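Local structure of uracil-DNA glycosylase (Epstein-Barr virus, 6LYJ) at residues 70-75 and 150-155; 50-55 and 165-170; 85-90 and 188-193; 32-37 and 78-83. The protein is a viral member of the uracil-DNA glycosylase superfamily, an alpha/beta protein built around a four-stranded parallel sheet flanked by helices. All coordinates share one frame; numbering follows the deposited sequence.

The contacts run from the central sheet outward. Contact 3, about 6 Å from the centre of the chain, joins the two middle strands of the parallel sheet. Contact 1 lies about 15 Å from it, centre to centre, and is tied to it by backbone pairing, with Ile151 N at 2.9 Å from Gln90 O. Contact 2 carries the packing further out to helix 42-59; its centre is about 11 Å from that of contact 1, and Trp167 joins them, lying against Leu152 and hydrogen-bonding through NE1 to Thr153 OG1 at 2.6 Å. Contact 4 brings helix 32-38, the first in the model, onto the segment leading into strand 85-89. It reaches contact 1 through Trp34, whose ring meets Trp74 edge-to-face, although the two centres are about 17 Å apart.

Contact 1: 70-75 and 150-155; sequences MCMAWA and TILTVQ
Leu152 sets its two methyl groups against Met72 and Trp74, where a type I beta turn from Met70 to Ala73 runs into a short 3-10 segment. Its own segment is the loop that leaves strand 145-149 of the glycosylase's parallel sheet and leads to strand 154-155. Packing is tight around the end of the leucine. CD2 of Leu152 comes to 3.5 Å from Trp74 NE1, approaching the indole obliquely, while Leu152 CD1 sits 3.9 Å from Met72 SD. CD2 thus meets Trp74 alone, whereas CD1 is shared between Met72 and the indole, and both neighbouring side chains cross the leucine at about a right angle. Met72 leaves its backbone heading away from the loop; the bend at chi2 (-59°) swings its sulfur and CE methyl back onto CD1. Trp167 and Phe170 of helix 167-181 add cover, the first over Leu152 and Met72, the second over Trp74.

On the Cys71 side the fit is looser and partly made by water. Cys71 CB lies 4.0 Å from Leu152 O and 4.3 Å from Thr153 CG2, light touches both, and the backbone of Cys71 has no direct hydrogen bond to Leu152. Instead one water bridges the two carbonyls, giving a hydrogen to each. Cys71 O is also approached by the Trp74 indole N-H in a weak, strongly bent bond of 123°, which ties the 3-10 segment back to the turn. The bridging water completes the arrangement, lying 2.8 Å from Cys71 O and just as far from Leu152 O.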
loop_
_atom_site.group_PDB
_atom_site.type_symbol
_atom_site.label_atom_id
_atom_site.label_comp_id
_atom_site.label_asym_id
_atom_site.label_seq_id
_atom_site.Cartn_x
_atom_site.Cartn_y
_atom_site.Cartn_z
ATOM N N MET A 70 -2.173 2.803 18.377
ATOM C CA MET A 70 -1.221 2.854 17.282
ATOM C C MET A 70 -1.822 3.352 15.977
ATOM O O MET A 70 -1.066 3.603 15.032
ATOM C CB MET A 70 -0.589 1.471 17.052
ATOM C CG MET A 70 0.289 0.988 18.198
ATOM S SD MET A 70 1.697 2.079 18.517
ATOM C CE MET A 70 2.589 1.931 16.967
ATOM N N CYS A 71 -3.149 3.498 15.882
ATOM C CA CYS A 71 -3.722 3.888 14.598
ATOM C C CYS A 71 -3.409 5.335 14.232
ATOM O O CYS A 71 -3.572 5.703 13.065
ATOM C CB CYS A 71 -5.240 3.658 14.578
ATOM S SG CYS A 71 -6.251 4.814 15.540
ATOM N N MET A 72 -2.948 6.152 15.183
ATOM C CA MET A 72 -2.484 7.508 14.904
ATOM C C MET A 72 -0.971 7.651 15.037
ATOM O O MET A 72 -0.474 8.774 15.181
ATOM C CB MET A 72 -3.182 8.515 15.821
ATOM C CG MET A 72 -4.698 8.531 15.711
ATOM S SD MET A 72 -5.286 8.922 14.048
ATOM C CE MET A 72 -7.059 8.832 14.288
ATOM N N ALA A 73 -0.228 6.540 15.023
ATOM C CA ALA A 73 1.223 6.632 15.170
ATOM C C ALA A 73 1.845 7.502 14.087
ATOM O O ALA A 73 2.834 8.200 14.343
ATOM C CB ALA A 73 1.852 5.236 15.152
ATOM N N TRP A 74 1.265 7.489 12.881
ATOM C CA TRP A 74 1.752 8.305 11.774
ATOM C C TRP A 74 1.774 9.793 12.094
ATOM O O TRP A 74 2.448 10.555 11.392
ATOM C CB TRP A 74 0.880 8.082 10.539
ATOM C CG TRP A 74 -0.573 8.335 10.806
ATOM C CD1 TRP A 74 -1.500 7.427 11.235
ATOM C CD2 TRP A 74 -1.260 9.587 10.696
ATOM N NE1 TRP A 74 -2.724 8.031 11.381
ATOM C CE2 TRP A 74 -2.605 9.358 11.059
ATOM C CE3 TRP A 74 -0.874 10.874 10.314
ATOM C CZ2 TRP A 74 -3.561 10.371 11.056
ATOM C CZ3 TRP A 74 -1.829 11.879 10.309
ATOM C CH2 TRP A 74 -3.155 11.622 10.679
ATOM N N ALA A 75 1.050 10.228 13.120
ATOM C CA ALA A 75 0.975 11.639 13.462
ATOM C C ALA A 75 1.920 12.046 14.585
ATOM O O ALA A 75 1.968 13.229 14.926
ATOM C CB ALA A 75 -0.463 12.003 13.844
ATOM N N THR A 150 -4.834 6.063 3.747
ATOM C CA THR A 150 -6.127 6.733 3.648
ATOM C C THR A 150 -7.173 6.066 4.538
ATOM O O THR A 150 -8.108 6.733 4.999
ATOM C CB THR A 150 -6.609 6.762 2.192
ATOM O OG1 THR A 150 -6.486 5.459 1.616
ATOM C CG2 THR A 150 -5.791 7.739 1.364
ATOM N N ILE A 151 -7.035 4.766 4.786
ATOM C CA ILE A 151 -7.871 4.024 5.724
ATOM C C ILE A 151 -6.992 3.606 6.894
ATOM O O ILE A 151 -5.925 3.013 6.691
ATOM C CB ILE A 151 -8.528 2.799 5.059
ATOM C CG1 ILE A 151 -9.250 3.190 3.768
ATOM C CG2 ILE A 151 -9.484 2.107 6.019
ATOM C CD1 ILE A 151 -10.306 4.269 3.958
ATOM N N LEU A 152 -7.422 3.921 8.116
ATOM C CA LEU A 152 -6.522 3.819 9.259
ATOM C C LEU A 152 -6.682 2.531 10.059
ATOM O O LEU A 152 -5.835 2.251 10.914
ATOM C CB LEU A 152 -6.701 5.027 10.193
ATOM C CG LEU A 152 -6.262 6.370 9.600
ATOM C CD1 LEU A 152 -6.492 7.520 10.573
ATOM C CD2 LEU A 152 -4.808 6.320 9.159
ATOM N N THR A 153 -7.726 1.742 9.807
ATOM C CA THR A 153 -7.897 0.464 10.484
ATOM C C THR A 153 -8.305 -0.598 9.470
ATOM O O THR A 153 -8.694 -0.290 8.341
ATOM C CB THR A 153 -8.934 0.557 11.622
ATOM O OG1 THR A 153 -10.164 1.082 11.112
ATOM C CG2 THR A 153 -8.425 1.458 12.749
ATOM N N VAL A 154 -8.194 -1.859 9.881
ATOM C CA VAL A 154 -8.604 -2.982 9.044
ATOM C C VAL A 154 -8.883 -4.179 9.947
ATOM O O VAL A 154 -8.200 -4.387 10.954
ATOM C CB VAL A 154 -7.533 -3.300 7.972
ATOM C CG1 VAL A 154 -6.234 -3.786 8.618
ATOM C CG2 VAL A 154 -8.061 -4.309 6.960
ATOM N N GLN A 155 -9.897 -4.964 9.588
ATOM C CA GLN A 155 -10.149 -6.221 10.280
ATOM C C GLN A 155 -9.146 -7.274 9.820
ATOM O O GLN A 155 -8.786 -7.334 8.641
ATOM C CB GLN A 155 -11.580 -6.704 10.036
ATOM C CG GLN A 155 -11.950 -7.950 10.840
ATOM C CD GLN A 155 -13.350 -8.465 10.546
ATOM O OE1 GLN A 155 -14.275 -7.691 10.295
ATOM N NE2 GLN A 155 -13.512 -9.782 10.588
HETATM O O HOH W 1 -3.377 3.417 11.415
#

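Contact 2: 50-55 and 165-170; sequences AVIACV and IGWAWF
The indole of Trp167 presents one face to helix 42-59, and Val51 CG1 sits squarely on it. This is a CH-pi contact: the methyl lies 3.8 Å from the centroid of the six-membered ring and only 10° off the ring normal. Val55 CG2 and Ile52 CG1 reach the same indole obliquely, the former 3.8 Å from Trp167 NE1. A second indole, that of Trp169, has Gly166 O at its edge and in its plane; beyond the two segments, Trp169 meets the ring of Phe44 edge-to-face and makes a cation-pi contact with Lys47.

Val51 lies at the centre of the contact. With CG1 anti to the backbone N (chi1 -177°), that methyl bears on the indole and also comes to 3.6 Å from Ile165 O, while CG2 leans toward the carbonyls of Ile165 and Gly166. About one turn along helix 42-59 from Val51, Cys54 and Val55 both rest on Ile165: its CB touches Cys54 SG at 4.0 Å, and its CD1 tip meets Val55 CG2 at 3.6 Å, the last two side chains crossing at about a right angle. Gly166, the N-cap of helix 167-181, has a positive phi of 116°, a backbone shape suited to glycine, and its lack of a side chain lets Val51 come close.

The side chains that meet here are almost wholly apolar or sulfur, the indole NE1 and the carbonyls near Val51 being the exceptions. NE1 is satisfied by Thr153 OG1, so the tryptophan can pack its face against a hydrocarbon surface without burying an unpaired N-H.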
loop_
_atom_site.group_PDB
_atom_site.type_symbol
_atom_site.label_atom_id
_atom_site.label_comp_id
_atom_site.label_asym_id
_atom_site.label_seq_id
_atom_site.Cartn_x
_atom_site.Cartn_y
_atom_site.Cartn_z
ATOM N N ALA A 50 -17.141 9.867 15.999
ATOM C CA ALA A 50 -18.070 8.810 15.617
ATOM C C ALA A 50 -17.351 7.691 14.880
ATOM O O ALA A 50 -17.671 6.512 15.067
ATOM C CB ALA A 50 -19.196 9.387 14.760
ATOM N N VAL A 51 -16.374 8.038 14.038
ATOM C CA VAL A 51 -15.599 6.990 13.373
ATOM C C VAL A 51 -14.807 6.190 14.405
ATOM O O VAL A 51 -14.741 4.950 14.348
ATOM C CB VAL A 51 -14.680 7.594 12.298
ATOM C CG1 VAL A 51 -13.931 6.490 11.570
ATOM C CG2 VAL A 51 -15.486 8.429 11.318
ATOM N N ILE A 52 -14.168 6.895 15.341
ATOM C CA ILE A 52 -13.435 6.236 16.420
ATOM C C ILE A 52 -14.353 5.303 17.204
ATOM O O ILE A 52 -13.974 4.176 17.547
ATOM C CB ILE A 52 -12.778 7.293 17.326
ATOM C CG1 ILE A 52 -11.659 8.004 16.561
ATOM C CG2 ILE A 52 -12.255 6.661 18.612
ATOM C CD1 ILE A 52 -11.116 9.220 17.263
ATOM N N ALA A 53 -15.577 5.757 17.492
ATOM C CA ALA A 53 -16.530 4.929 18.224
ATOM C C ALA A 53 -16.919 3.695 17.421
ATOM O O ALA A 53 -17.091 2.607 17.984
ATOM C CB ALA A 53 -17.764 5.756 18.590
ATOM N N CYS A 54 -17.104 3.855 16.108
ATOM C CA CYS A 54 -17.401 2.711 15.251
ATOM C C CYS A 54 -16.301 1.664 15.346
ATOM O O CYS A 54 -16.576 0.462 15.484
ATOM C CB CYS A 54 -17.574 3.175 13.803
ATOM S SG CYS A 54 -17.867 1.841 12.618
ATOM N N VAL A 55 -15.042 2.103 15.253
ATOM C CA VAL A 55 -13.933 1.157 15.363
ATOM C C VAL A 55 -13.937 0.492 16.736
ATOM O O VAL A 55 -13.663 -0.709 16.862
ATOM C CB VAL A 55 -12.590 1.854 15.074
ATOM C CG1 VAL A 55 -11.434 0.872 15.236
ATOM C CG2 VAL A 55 -12.582 2.453 13.674
ATOM N N ILE A 165 -16.173 3.050 6.737
ATOM C CA ILE A 165 -16.636 3.430 8.066
ATOM C C ILE A 165 -16.351 4.888 8.386
ATOM O O ILE A 165 -16.676 5.350 9.489
ATOM C CB ILE A 165 -16.034 2.507 9.141
ATOM C CG1 ILE A 165 -14.529 2.728 9.249
ATOM C CG2 ILE A 165 -16.352 1.053 8.814
ATOM C CD1 ILE A 165 -13.898 1.964 10.378
ATOM N N GLY A 166 -15.756 5.629 7.456
ATOM C CA GLY A 166 -15.551 7.055 7.622
ATOM C C GLY A 166 -14.105 7.498 7.673
ATOM O O GLY A 166 -13.858 8.704 7.808
ATOM N N TRP A 167 -13.125 6.591 7.591
ATOM C CA TRP A 167 -11.730 7.024 7.596
ATOM C C TRP A 167 -11.403 7.873 6.372
ATOM O O TRP A 167 -10.594 8.803 6.457
ATOM C CB TRP A 167 -10.787 5.819 7.667
ATOM C CG TRP A 167 -10.669 5.171 9.028
ATOM C CD1 TRP A 167 -10.824 3.843 9.320
ATOM C CD2 TRP A 167 -10.371 5.819 10.272
ATOM N NE1 TRP A 167 -10.637 3.627 10.661
ATOM C CE2 TRP A 167 -10.359 4.824 11.270
ATOM C CE3 TRP A 167 -10.115 7.147 10.640
ATOM C CZ2 TRP A 167 -10.100 5.112 12.610
ATOM C CZ3 TRP A 167 -9.860 7.430 11.972
ATOM C CH2 TRP A 167 -9.855 6.418 12.940
ATOM N N ALA A 168 -11.995 7.545 5.218
ATOM C CA ALA A 168 -11.646 8.244 3.983
ATOM C C ALA A 168 -12.000 9.725 4.056
ATOM O O ALA A 168 -11.237 10.575 3.580
ATOM C CB ALA A 168 -12.337 7.583 2.787
ATOM N N TRP A 169 -13.143 10.058 4.659
ATOM C CA TRP A 169 -13.473 11.463 4.890
ATOM C C TRP A 169 -12.391 12.156 5.714
ATOM O O TRP A 169 -11.938 13.259 5.371
ATOM C CB TRP A 169 -14.832 11.570 5.589
ATOM C CG TRP A 169 -15.010 12.854 6.331
ATOM C CD1 TRP A 169 -15.413 14.050 5.817
ATOM C CD2 TRP A 169 -14.761 13.076 7.723
ATOM N NE1 TRP A 169 -15.440 15.004 6.806
ATOM C CE2 TRP A 169 -15.041 14.432 7.985
ATOM C CE3 TRP A 169 -14.331 12.260 8.776
ATOM C CZ2 TRP A 169 -14.906 14.990 9.256
ATOM C CZ3 TRP A 169 -14.193 12.819 10.036
ATOM C CH2 TRP A 169 -14.484 14.168 10.264
ATOM N N PHE A 170 -11.924 11.496 6.776
ATOM C CA PHE A 170 -10.952 12.121 7.667
ATOM C C PHE A 170 -9.614 12.317 6.965
ATOM O O PHE A 170 -9.023 13.401 7.033
ATOM C CB PHE A 170 -10.780 11.291 8.940
ATOM C CG PHE A 170 -9.659 11.774 9.826
ATOM C CD1 PHE A 170 -9.720 13.027 10.417
ATOM C CD2 PHE A 170 -8.550 10.977 10.069
ATOM C CE1 PHE A 170 -8.687 13.485 11.229
ATOM C CE2 PHE A 170 -7.516 11.427 10.887
ATOM C CZ PHE A 170 -7.588 12.680 11.466
#

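Contact 3: 85-90 and 188-193; sequences VVILGQ and MLWGAK
Strands 85-89 and 186-190 run side by side in the parallel sheet at the core of the fold; the axes of 85-89 and 188-190 come within 5.5 Å, at 20° to each other. The parallel bridge of Ile87 with Met188 is held by a nearly straight bond, Met188 N to Val86 O at 2.8 Å, which enters almost in line with the carbonyl. Further along, a water takes the place of direct pairing: it donates to Leu88 O and Met188 O and accepts from Trp190 N. The water also lies above one face of the Trp190 indole, toward its rim.

On one face of the sheet Ile87 and Met188 lie side by side, with Ile87 CG1 3.9 Å from Met188 SD. The extended methionine carries its CE on to Val85 CG1, and Ile87 CG2 presses obliquely on the Trp190 ring, 3.5 Å from CZ3. On the other face Leu88 CD1 meets Leu189 CD2 at 3.6 Å. Past the strand ends, Gln90 crosses Lys193; Gln90 OE1 bonds to the backbone of another protein chain.

Strand 145-149 flanks strand 85-89, strand 207-211 flanks 186-190, and helix 235-245 covers Met188 and Trp190 through Phe236.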
loop_
_atom_site.group_PDB
_atom_site.type_symbol
_atom_site.label_atom_id
_atom_site.label_comp_id
_atom_site.label_asym_id
_atom_site.label_seq_id
_atom_site.Cartn_x
_atom_site.Cartn_y
_atom_site.Cartn_z
ATOM N N VAL A 85 7.167 15.802 3.098
ATOM C CA VAL A 85 6.801 14.800 2.107
ATOM C C VAL A 85 5.621 14.010 2.653
ATOM O O VAL A 85 5.627 13.600 3.819
ATOM C CB VAL A 85 7.975 13.856 1.766
ATOM C CG1 VAL A 85 7.554 12.841 0.710
ATOM C CG2 VAL A 85 9.178 14.642 1.283
ATOM N N VAL A 86 4.608 13.806 1.816
ATOM C CA VAL A 86 3.451 12.980 2.145
ATOM C C VAL A 86 3.441 11.796 1.190
ATOM O O VAL A 86 3.473 11.977 -0.032
ATOM C CB VAL A 86 2.132 13.766 2.058
ATOM C CG1 VAL A 86 0.957 12.847 2.366
ATOM C CG2 VAL A 86 2.147 14.934 3.033
ATOM N N ILE A 87 3.431 10.591 1.750
ATOM C CA ILE A 87 3.327 9.351 0.991
ATOM C C ILE A 87 2.023 8.682 1.402
ATOM O O ILE A 87 1.798 8.437 2.595
ATOM C CB ILE A 87 4.526 8.427 1.251
ATOM C CG1 ILE A 87 5.831 9.122 0.849
ATOM C CG2 ILE A 87 4.363 7.120 0.495
ATOM C CD1 ILE A 87 7.075 8.362 1.235
ATOM N N LEU A 88 1.168 8.385 0.422
ATOM C CA LEU A 88 -0.147 7.810 0.680
ATOM C C LEU A 88 -0.144 6.301 0.472
ATOM O O LEU A 88 0.288 5.810 -0.576
ATOM C CB LEU A 88 -1.209 8.435 -0.228
ATOM C CG LEU A 88 -1.505 9.922 -0.042
ATOM C CD1 LEU A 88 -2.811 10.280 -0.726
ATOM C CD2 LEU A 88 -1.552 10.276 1.439
ATOM N N GLY A 89 -0.674 5.579 1.459
ATOM C CA GLY A 89 -1.028 4.189 1.320
ATOM C C GLY A 89 -2.541 4.034 1.281
ATOM O O GLY A 89 -3.294 5.005 1.320
ATOM N N GLN A 90 -2.976 2.775 1.209
ATOM C CA GLN A 90 -4.405 2.481 1.189
ATOM C C GLN A 90 -4.878 2.131 2.596
ATOM O O GLN A 90 -5.209 3.027 3.379
ATOM C CB GLN A 90 -4.720 1.346 0.201
ATOM C CG GLN A 90 -4.478 1.724 -1.259
ATOM C CD GLN A 90 -4.664 0.567 -2.230
ATOM O OE1 GLN A 90 -5.292 -0.443 -1.910
ATOM N NE2 GLN A 90 -4.111 0.713 -3.429
ATOM N N MET A 188 3.580 12.138 -2.824
ATOM C CA MET A 188 3.900 10.993 -3.674
ATOM C C MET A 188 2.673 10.089 -3.748
ATOM O O MET A 188 2.302 9.454 -2.755
ATOM C CB MET A 188 5.113 10.230 -3.142
ATOM C CG MET A 188 6.392 11.059 -3.008
ATOM S SD MET A 188 7.766 10.054 -2.410
ATOM C CE MET A 188 9.107 11.242 -2.375
ATOM N N LEU A 189 2.056 10.029 -4.925
ATOM C CA LEU A 189 0.827 9.274 -5.159
ATOM C C LEU A 189 1.132 8.120 -6.111
ATOM O O LEU A 189 1.342 8.340 -7.309
ATOM C CB LEU A 189 -0.259 10.189 -5.725
ATOM C CG LEU A 189 -0.434 11.516 -4.973
ATOM C CD1 LEU A 189 -1.525 12.384 -5.585
ATOM C CD2 LEU A 189 -0.737 11.245 -3.514
ATOM N N TRP A 190 1.150 6.896 -5.581
ATOM C CA TRP A 190 1.518 5.704 -6.343
ATOM C C TRP A 190 0.281 4.848 -6.595
ATOM O O TRP A 190 -0.352 4.377 -5.646
ATOM C CB TRP A 190 2.570 4.889 -5.592
ATOM C CG TRP A 190 3.802 5.663 -5.243
ATOM C CD1 TRP A 190 4.394 6.639 -5.988
ATOM C CD2 TRP A 190 4.590 5.529 -4.056
ATOM N NE1 TRP A 190 5.506 7.119 -5.341
ATOM C CE2 TRP A 190 5.650 6.454 -4.153
ATOM C CE3 TRP A 190 4.505 4.717 -2.920
ATOM C CZ2 TRP A 190 6.620 6.590 -3.156
ATOM C CZ3 TRP A 190 5.469 4.854 -1.931
ATOM C CH2 TRP A 190 6.513 5.782 -2.059
ATOM N N GLY A 191 -0.042 4.623 -7.866
ATOM C CA GLY A 191 -1.197 3.828 -8.229
ATOM C C GLY A 191 -2.465 4.656 -8.367
ATOM O O GLY A 191 -2.508 5.853 -8.078
ATOM N N ALA A 192 -3.532 3.983 -8.810
ATOM C CA ALA A 192 -4.777 4.678 -9.128
ATOM C C ALA A 192 -5.454 5.218 -7.872
ATOM O O ALA A 192 -5.961 6.349 -7.872
ATOM C CB ALA A 192 -5.724 3.749 -9.893
ATOM N N LYS A 193 -5.507 4.416 -6.805
ATOM C CA LYS A 193 -6.204 4.846 -5.597
ATOM C C LYS A 193 -5.578 6.114 -5.032
ATOM O O LYS A 193 -6.269 7.113 -4.801
ATOM C CB LYS A 193 -6.190 3.729 -4.552
ATOM C CG LYS A 193 -6.939 2.478 -4.975
ATOM C CD LYS A 193 -8.395 2.778 -5.296
ATOM C CE LYS A 193 -9.268 2.643 -4.062
ATOM N NZ LYS A 193 -10.691 2.397 -4.435
HETATM O O HOH W 2 1.341 6.880 -2.804
#

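Contact 4: 32-37 and 78-83; sequences DLWLDF and CDPSDI
Pro80 is the bump of this contact, and the hollow is formed by Leu33, Trp34 and Phe37 on helix 32-38. The proline opens a short 3-10 turn and wedges its ring between the two aromatic side chains. Its CB does double duty, lying over one face of each: 4.0 Å from the centroid of the Trp34 five-membered ring and 3.9 Å from that of Phe37, about 20° off the normal in both cases. These are CH-pi contacts, displaced toward the rims. Pro80 CG reaches to 3.6 Å from Phe37 CB, and CD rests on Leu33 CB, so CB, CG and CD together fill the hollow. Phe37 can form its wall because CG is turned anti to the backbone N (chi1 -176°), which turns one ring face to Pro80 CB.

A smaller bump follows at Ile83, whose CD1 comes obliquely to 3.6 Å from Trp34 CZ2, extending the cover along the indole. Next to it, at the pyrrole N-H, a water lies in the ring plane, 2.7 Å from Trp34 NE1; it accepts from the indole N-H and donates to Cys78 O.

Helix 32-38 and the segment ahead of strand 85-89 are both backed by helix 167-181, with Val174 against Trp34 and Leu178 against Phe37 and Ile83; Leu146 of strand 145-149 touches both Trp34 and Ile83.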
loop_
_atom_site.group_PDB
_atom_site.type_symbol
_atom_site.label_atom_id
_atom_site.label_comp_id
_atom_site.label_asym_id
_atom_site.label_seq_id
_atom_site.Cartn_x
_atom_site.Cartn_y
_atom_site.Cartn_z
ATOM N N ASP A 32 -1.812 16.742 20.386
ATOM C CA ASP A 32 -2.303 18.109 20.532
ATOM C C ASP A 32 -1.841 18.997 19.380
ATOM O O ASP A 32 -2.576 19.892 18.947
ATOM C CB ASP A 32 -1.840 18.692 21.869
ATOM C CG ASP A 32 -2.468 17.991 23.062
ATOM O OD1 ASP A 32 -3.660 17.628 22.985
ATOM O OD2 ASP A 32 -1.765 17.807 24.078
ATOM N N LEU A 33 -0.620 18.783 18.885
ATOM C CA LEU A 33 -0.143 19.587 17.763
ATOM C C LEU A 33 -1.006 19.371 16.526
ATOM O O LEU A 33 -1.273 20.313 15.774
ATOM C CB LEU A 33 1.317 19.254 17.467
ATOM C CG LEU A 33 2.334 19.913 18.398
ATOM C CD1 LEU A 33 3.695 19.285 18.192
ATOM C CD2 LEU A 33 2.392 21.418 18.171
ATOM N N TRP A 34 -1.484 18.142 16.320
ATOM C CA TRP A 34 -2.360 17.879 15.183
ATOM C C TRP A 34 -3.737 18.492 15.387
ATOM O O TRP A 34 -4.354 18.967 14.427
ATOM C CB TRP A 34 -2.454 16.380 14.908
ATOM C CG TRP A 34 -1.412 15.942 13.932
ATOM C CD1 TRP A 34 -0.133 15.553 14.206
ATOM C CD2 TRP A 34 -1.551 15.891 12.507
ATOM N NE1 TRP A 34 0.527 15.244 13.039
ATOM C CE2 TRP A 34 -0.323 15.444 11.983
ATOM C CE3 TRP A 34 -2.601 16.172 11.625
ATOM C CZ2 TRP A 34 -0.113 15.271 10.615
ATOM C CZ3 TRP A 34 -2.391 16.001 10.267
ATOM C CH2 TRP A 34 -1.159 15.555 9.776
ATOM N N LEU A 35 -4.255 18.466 16.616
ATOM C CA LEU A 35 -5.518 19.149 16.882
ATOM C C LEU A 35 -5.392 20.641 16.602
ATOM O O LEU A 35 -6.271 21.238 15.971
ATOM C CB LEU A 35 -5.957 18.903 18.324
ATOM C CG LEU A 35 -6.348 17.460 18.651
ATOM C CD1 LEU A 35 -6.648 17.303 20.136
ATOM C CD2 LEU A 35 -7.522 16.997 17.800
ATOM N N ASP A 36 -4.297 21.259 17.057
ATOM C CA ASP A 36 -4.046 22.662 16.736
ATOM C C ASP A 36 -3.936 22.879 15.229
ATOM O O ASP A 36 -4.442 23.875 14.698
ATOM C CB ASP A 36 -2.773 23.147 17.436
ATOM C CG ASP A 36 -2.882 23.101 18.949
ATOM O OD1 ASP A 36 -4.020 23.093 19.465
ATOM O OD2 ASP A 36 -1.829 23.081 19.624
ATOM N N PHE A 37 -3.260 21.964 14.529
ATOM C CA PHE A 37 -3.041 22.113 13.094
ATOM C C PHE A 37 -4.338 21.999 12.302
ATOM O O PHE A 37 -4.566 22.769 11.362
ATOM C CB PHE A 37 -2.035 21.061 12.627
ATOM C CG PHE A 37 -1.656 21.173 11.179
ATOM C CD1 PHE A 37 -0.717 22.103 10.762
ATOM C CD2 PHE A 37 -2.219 20.326 10.237
ATOM C CE1 PHE A 37 -0.358 22.196 9.432
ATOM C CE2 PHE A 37 -1.863 20.415 8.903
ATOM C CZ PHE A 37 -0.931 21.351 8.502
ATOM N N CYS A 78 6.607 13.928 14.156
ATOM C CA CYS A 78 7.107 15.272 13.915
ATOM C C CYS A 78 5.953 16.244 14.064
ATOM O O CYS A 78 4.781 15.854 14.034
ATOM C CB CYS A 78 7.747 15.409 12.526
ATOM S SG CYS A 78 6.573 15.385 11.154
ATOM N N ASP A 79 6.295 17.521 14.196
ATOM C CA ASP A 79 5.262 18.536 14.213
ATOM C C ASP A 79 4.641 18.617 12.823
ATOM O O ASP A 79 5.358 18.536 11.821
ATOM C CB ASP A 79 5.845 19.896 14.593
ATOM C CG ASP A 79 6.489 19.894 15.965
ATOM O OD1 ASP A 79 6.372 18.879 16.681
ATOM O OD2 ASP A 79 7.113 20.913 16.327
ATOM N N PRO A 80 3.320 18.773 12.726
ATOM C CA PRO A 80 2.701 18.833 11.393
ATOM C C PRO A 80 3.210 19.991 10.554
ATOM O O PRO A 80 3.290 19.865 9.326
ATOM C CB PRO A 80 1.200 18.957 11.702
ATOM C CG PRO A 80 1.112 19.307 13.159
ATOM C CD PRO A 80 2.320 18.713 13.803
ATOM N N SER A 81 3.575 21.112 11.180
ATOM C CA SER A 81 4.114 22.241 10.430
ATOM C C SER A 81 5.440 21.913 9.759
ATOM O O SER A 81 5.844 22.624 8.833
ATOM C CB SER A 81 4.293 23.453 11.348
ATOM O OG SER A 81 3.039 23.989 11.729
ATOM N N ASP A 82 6.132 20.867 10.213
ATOM C CA ASP A 82 7.424 20.471 9.668
ATOM C C ASP A 82 7.323 19.381 8.605
ATOM O O ASP A 82 8.356 18.884 8.145
ATOM C CB ASP A 82 8.347 20.011 10.799
ATOM C CG ASP A 82 8.664 21.123 11.777
ATOM O OD1 ASP A 82 8.677 22.300 11.361
ATOM O OD2 ASP A 82 8.898 20.820 12.966
ATOM N N ILE A 83 6.111 18.987 8.215
ATOM C CA ILE A 83 5.950 17.952 7.199
ATOM C C ILE A 83 6.452 18.469 5.858
ATOM O O ILE A 83 6.127 19.589 5.442
ATOM C CB ILE A 83 4.486 17.495 7.122
ATOM C CG1 ILE A 83 4.117 16.734 8.400
ATOM C CG2 ILE A 83 4.246 16.655 5.869
ATOM C CD1 ILE A 83 2.644 16.485 8.566
HETATM O O HOH W 3 3.097 14.921 12.134
#